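Local coordinates for protein diaminopropionate ammonia-lyase (Escherichia coli, PDB 4D9I) that uses pyridoxal 5'-phosphate to break down both L- and D-2,3-diaminopropionate by alpha,beta-elimination, releasing pyruvate and ammonia, at residues F4-D9 with A317-R322; K60-K65 with V342-L347. One frame throughout, in Å; residues are numbered along the deposited sequence.

Contact 1: residues F4-D9 with A317-R322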
loop_
_atom_site.group_PDB
_atom_site.type_symbol
_atom_site.label_atom_id
_atom_site.label_comp_id
_atom_site.label_asym_id
_atom_site.label_seq_id
_atom_site.Cartn_x
_atom_site.Cartn_y
_atom_site.Cartn_z
ATOM N N PHE B 4 -15.893 -7.429 -9.188
ATOM C CA PHE B 4 -16.068 -8.520 -8.226
ATOM C C PHE B 4 -17.243 -8.243 -7.293
ATOM O O PHE B 4 -17.600 -7.085 -7.077
ATOM C CB PHE B 4 -14.776 -8.763 -7.430
ATOM C CG PHE B 4 -14.257 -7.546 -6.682
ATOM C CD1 PHE B 4 -14.662 -7.289 -5.367
ATOM C CD2 PHE B 4 -13.325 -6.695 -7.263
ATOM C CE1 PHE B 4 -14.169 -6.190 -4.663
ATOM C CE2 PHE B 4 -12.820 -5.599 -6.563
ATOM C CZ PHE B 4 -13.250 -5.343 -5.260
ATOM N N SER B 5 -17.827 -9.313 -6.742
ATOM C CA SER B 5 -19.000 -9.197 -5.894
ATOM C C SER B 5 -18.704 -9.648 -4.473
ATOM O O SER B 5 -18.658 -10.838 -4.186
ATOM C CB SER B 5 -20.169 -9.999 -6.467
ATOM O OG SER B 5 -20.542 -9.513 -7.743
ATOM N N LEU B 6 -18.502 -8.684 -3.588
ATOM C CA LEU B 6 -18.371 -8.973 -2.163
ATOM C C LEU B 6 -19.722 -8.752 -1.531
ATOM O O LEU B 6 -20.440 -7.805 -1.882
ATOM C CB LEU B 6 -17.298 -8.108 -1.499
ATOM C CG LEU B 6 -15.871 -8.314 -2.052
ATOM C CD1 LEU B 6 -14.892 -7.424 -1.309
ATOM C CD2 LEU B 6 -15.429 -9.772 -1.952
ATOM N N LYS B 7 -20.067 -9.643 -0.611
ATOM C CA LYS B 7 -21.347 -9.576 0.062
ATOM C C LYS B 7 -21.477 -8.223 0.769
ATOM O O LYS B 7 -20.710 -7.917 1.678
ATOM C CB LYS B 7 -21.474 -10.740 1.045
ATOM C CG LYS B 7 -22.753 -10.724 1.859
ATOM C CD LYS B 7 -22.591 -11.558 3.119
ATOM C CE LYS B 7 -23.868 -11.522 3.932
ATOM N NZ LYS B 7 -23.964 -12.626 4.937
ATOM N N ILE B 8 -22.410 -7.390 0.301
ATOM C CA ILE B 8 -22.776 -6.156 1.015
ATOM C C ILE B 8 -24.293 -6.071 1.126
ATOM O O ILE B 8 -24.961 -5.574 0.208
ATOM C CB ILE B 8 -22.326 -4.864 0.297
ATOM C CG1 ILE B 8 -20.843 -4.873 -0.059
ATOM C CG2 ILE B 8 -22.633 -3.645 1.169
ATOM C CD1 ILE B 8 -20.550 -3.970 -1.242
ATOM N N ASP B 9 -24.843 -6.555 2.228
ATOM C CA ASP B 9 -26.281 -6.475 2.432
ATOM C C ASP B 9 -26.608 -5.159 3.114
ATOM O O ASP B 9 -26.024 -4.838 4.155
ATOM C CB ASP B 9 -26.772 -7.657 3.273
ATOM C CG ASP B 9 -26.688 -8.985 2.522
ATOM O OD1 ASP B 9 -26.784 -8.988 1.288
ATOM O OD2 ASP B 9 -26.539 -10.036 3.175
ATOM N N ALA B 317 -13.200 -5.641 4.726
ATOM C CA ALA B 317 -12.286 -4.958 5.635
ATOM C C ALA B 317 -10.864 -5.040 5.099
ATOM O O ALA B 317 -10.179 -4.028 5.021
ATOM C CB ALA B 317 -12.391 -5.552 7.054
ATOM N N ALA B 318 -10.456 -6.239 4.678
ATOM C CA ALA B 318 -9.149 -6.441 4.033
ATOM C C ALA B 318 -8.934 -5.485 2.845
ATOM O O ALA B 318 -7.894 -4.852 2.752
ATOM C CB ALA B 318 -8.976 -7.885 3.606
ATOM N N LEU B 319 -9.918 -5.393 1.951
ATOM C CA LEU B 319 -9.881 -4.468 0.815
ATOM C C LEU B 319 -9.678 -3.015 1.291
ATOM O O LEU B 319 -8.826 -2.309 0.785
ATOM C CB LEU B 319 -11.178 -4.591 0.018
ATOM C CG LEU B 319 -11.437 -3.618 -1.147
ATOM C CD1 LEU B 319 -10.364 -3.802 -2.216
ATOM C CD2 LEU B 319 -12.820 -3.896 -1.734
ATOM N N GLY B 320 -10.444 -2.602 2.292
ATOM C CA GLY B 320 -10.251 -1.291 2.908
ATOM C C GLY B 320 -8.836 -1.032 3.424
ATOM O O GLY B 320 -8.290 0.039 3.216
ATOM N N MET B 321 -8.270 -1.998 4.149
ATOM C CA MET B 321 -6.909 -1.874 4.672
ATOM C C MET B 321 -5.913 -1.549 3.543
ATOM O O MET B 321 -5.053 -0.668 3.691
ATOM C CB MET B 321 -6.476 -3.178 5.340
ATOM C CG MET B 321 -7.243 -3.523 6.616
ATOM S SD MET B 321 -6.909 -5.199 7.199
ATOM C CE MET B 321 -5.246 -5.102 7.848
ATOM N N ARG B 322 -6.020 -2.282 2.443
ATOM C CA ARG B 322 -5.110 -2.099 1.302
ATOM C C ARG B 322 -5.298 -0.762 0.595
ATOM O O ARG B 322 -4.310 -0.133 0.155
ATOM C CB ARG B 322 -5.277 -3.232 0.295
ATOM C CG ARG B 322 -4.838 -4.590 0.843
ATOM C CD ARG B 322 -4.932 -5.667 -0.217
ATOM N NE ARG B 322 -5.019 -6.954 0.441
ATOM C CZ ARG B 322 -6.110 -7.691 0.487
ATOM N NH1 ARG B 322 -7.222 -7.291 -0.126
ATOM N NH2 ARG B 322 -6.063 -8.833 1.114
#
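Leu319 holds CG opposite its backbone N (chi1 174°), and this carries CG off helix 315-325 toward Phe4 and Leu6, which lead into strand 8-12, with the CD2 methyl leading. Phe4 makes the less common choice, with CG lying between its own N and carbonyl carbon (chi1 57°), and its ring reaches back to meet the leucine from the opposite direction. The methyl comes to the rim of the ring, near its plane: Leu319 CD2 stands 3.8 Å from Phe4 CZ and 4.0 Å from Phe4 CE1. Leu6 approaches the same methyl at a slant, with Leu6 CD1 at 4.1 Å from Leu319 CD2. One methyl of the helix therefore serves both residues. No hydrogen bond joins the two segments, and the shared surface is small, 90 Å², although all three side chains are buried.

Phe4 has further partners beyond the helix. Its ring meets that of Tyr352, the planes about 25° apart, and its backbone is hydrogen-bonded to that of the same tyrosine; Glu391 of the second subunit also packs on it. Further along, Lys7 is hydrogen-bonded through its backbone N to the side chain of Gln313 and joined through NZ, in a salt bridge, to Asp261. The arrangement is an N-terminal arm that packs on a helix before the chain enters strand 8-12, outermost in this chain's mixed sheet and antiparallel to strand 308-312, in a fold type II pyridoxal-phosphate enzyme.

Contact 2: residues K60-K65 with V342-L347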
loop_
_atom_site.group_PDB
_atom_site.type_symbol
_atom_site.label_atom_id
_atom_site.label_comp_id
_atom_site.label_asym_id
_atom_site.label_seq_id
_atom_site.Cartn_x
_atom_site.Cartn_y
_atom_site.Cartn_z
ATOM N N LYS B 60 -18.222 13.317 -3.984
ATOM C CA LYS B 60 -17.563 14.634 -3.890
ATOM C C LYS B 60 -16.296 14.551 -3.011
ATOM O O LYS B 60 -15.229 14.993 -3.412
ATOM C CB LYS B 60 -18.529 15.699 -3.341
ATOM C CG LYS B 60 -18.011 17.138 -3.417
ATOM C CD LYS B 60 -19.105 18.159 -3.058
ATOM C CE LYS B 60 -18.712 19.587 -3.437
ATOM N N LYS B 61 -16.442 13.998 -1.810
ATOM C CA LYS B 61 -15.355 13.914 -0.842
ATOM C C LYS B 61 -15.419 12.646 -0.035
ATOM O O LYS B 61 -16.504 12.106 0.227
ATOM C CB LYS B 61 -15.345 15.133 0.097
ATOM C CG LYS B 61 -14.798 16.409 -0.567
ATOM C CD LYS B 61 -13.654 16.983 0.259
ATOM C CE LYS B 61 -12.685 17.817 -0.571
ATOM N NZ LYS B 61 -11.366 17.846 0.133
ATOM N N ILE B 62 -14.240 12.146 0.332
ATOM C CA ILE B 62 -14.125 11.046 1.268
ATOM C C ILE B 62 -13.116 11.524 2.320
ATOM O O ILE B 62 -11.967 11.827 1.976
ATOM C CB ILE B 62 -13.669 9.738 0.589
ATOM C CG1 ILE B 62 -14.710 9.248 -0.444
ATOM C CG2 ILE B 62 -13.389 8.634 1.612
ATOM C CD1 ILE B 62 -14.250 8.004 -1.222
ATOM N N LEU B 63 -13.570 11.613 3.574
ATOM C CA LEU B 63 -12.789 12.175 4.662
ATOM C C LEU B 63 -12.601 11.084 5.693
ATOM O O LEU B 63 -13.594 10.501 6.161
ATOM C CB LEU B 63 -13.504 13.369 5.291
ATOM C CG LEU B 63 -13.907 14.486 4.315
ATOM C CD1 LEU B 63 -14.853 15.445 5.008
ATOM C CD2 LEU B 63 -12.674 15.201 3.768
ATOM N N VAL B 64 -11.356 10.787 6.024
ATOM C CA VAL B 64 -11.069 9.693 6.967
ATOM C C VAL B 64 -10.466 10.253 8.235
ATOM O O VAL B 64 -9.348 10.810 8.230
ATOM C CB VAL B 64 -10.117 8.630 6.375
ATOM C CG1 VAL B 64 -9.903 7.472 7.373
ATOM C CG2 VAL B 64 -10.664 8.109 5.048
ATOM N N LYS B 65 -11.199 10.081 9.327
ATOM C CA LYS B 65 -10.683 10.370 10.652
ATOM C C LYS B 65 -9.727 9.262 11.080
ATOM O O LYS B 65 -10.153 8.106 11.314
ATOM C CB LYS B 65 -11.866 10.519 11.628
ATOM C CG LYS B 65 -11.530 11.102 12.998
ATOM C CD LYS B 65 -10.903 12.494 12.935
ATOM C CE LYS B 65 -10.832 13.116 14.336
ATOM N NZ LYS B 65 -9.898 14.275 14.400
ATOM N N VAL B 342 -13.000 -1.038 7.646
ATOM C CA VAL B 342 -14.158 -1.693 7.047
ATOM C C VAL B 342 -15.171 -0.716 6.447
ATOM O O VAL B 342 -15.815 -1.049 5.460
ATOM C CB VAL B 342 -14.835 -2.707 8.015
ATOM C CG1 VAL B 342 -15.611 -2.003 9.124
ATOM C CG2 VAL B 342 -15.739 -3.663 7.255
ATOM N N GLY B 343 -15.319 0.466 7.046
ATOM C CA GLY B 343 -16.201 1.491 6.492
ATOM C C GLY B 343 -15.696 1.883 5.111
ATOM O O GLY B 343 -16.453 1.861 4.119
ATOM N N LEU B 344 -14.419 2.238 5.030
ATOM C CA LEU B 344 -13.786 2.532 3.734
ATOM C C LEU B 344 -13.847 1.334 2.787
ATOM O O LEU B 344 -14.068 1.482 1.569
ATOM C CB LEU B 344 -12.327 2.990 3.922
ATOM C CG LEU B 344 -11.584 3.609 2.734
ATOM C CD1 LEU B 344 -11.112 2.540 1.755
ATOM C CD2 LEU B 344 -12.418 4.679 2.024
ATOM N N GLY B 345 -13.685 0.141 3.336
ATOM C CA GLY B 345 -13.811 -1.056 2.523
ATOM C C GLY B 345 -15.142 -1.144 1.815
ATOM O O GLY B 345 -15.191 -1.567 0.664
ATOM N N VAL B 346 -16.225 -0.745 2.502
ATOM C CA VAL B 346 -17.561 -0.815 1.906
ATOM C C VAL B 346 -17.626 0.027 0.624
ATOM O O VAL B 346 -18.144 -0.428 -0.398
ATOM C CB VAL B 346 -18.671 -0.384 2.894
ATOM C CG1 VAL B 346 -19.993 -0.141 2.170
ATOM C CG2 VAL B 346 -18.851 -1.442 3.969
ATOM N N LEU B 347 -17.105 1.252 0.697
ATOM C CA LEU B 347 -17.121 2.147 -0.462
ATOM C C LEU B 347 -16.353 1.537 -1.626
ATOM O O LEU B 347 -16.770 1.638 -2.789
ATOM C CB LEU B 347 -16.531 3.518 -0.115
ATOM C CG LEU B 347 -17.221 4.345 0.971
ATOM C CD1 LEU B 347 -16.538 5.701 1.109
ATOM C CD2 LEU B 347 -18.674 4.532 0.608
#
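Ile62 touches helix 338-352 with both of its branches, one for each of two leucines. Its CD1 meets Leu347 end to end, with 4.0 Å between Ile62 CD1 and Leu347 CD1. The shorter branch turns to the other leucine: Ile62 CG2 lies 4.1 Å from Leu344 CD2, and here the side chains cross at about a right angle. The first torsion (chi1 -64°) orients the fork, with CG1 beside the backbone N and CG2 opposite it. Val64, two residues along and on the same face of the strand, also points at the helix but stays just beyond contact, 4.9 Å at its nearest.

Around this core, helix 51-57 closes in: Phe57 packs on both Ile62 and Leu347, Ala54 on Ile62, and Leu53 on Leu344. Val323 and Leu324 of helix 315-325 also pack on Leu344. The strand itself is held by its neighbours, Leu63 through backbone hydrogen bonds to Val371 and Val373 of strand 370-375, and Ile62 through one to Leu50, just after strand 47-49.

Between strand and helix, then, there is only hydrocarbon: no hydrogen bond or charge pair crosses. What passes between them is dispersion and burial of methyl groups, which imposes no bond direction, whereas the strand's backbone hydrogen bonds run to its neighbours.

Both contacts are buried and apolar, without a hydrogen bond between their segments, but contact 2 sets an inner strand of the mixed sheet against a helix, whereas contact 1 uses the loop leading into that sheet's outermost strand in this chain. Contact 1 lies farther from the centre of the chain, about 19 Å against about 14 Å for contact 2, and it involves an aromatic ring and nearby residues of the second subunit. Contact 2 uses aliphatic branches alone, and no other chain reaches it. Their helices, 315-325 and 338-352, are consecutive and pack directly: Ala317 CB is 3.8 Å from Val342 CG2, and Leu319 CD2 is 4.1 Å from Gly345 O.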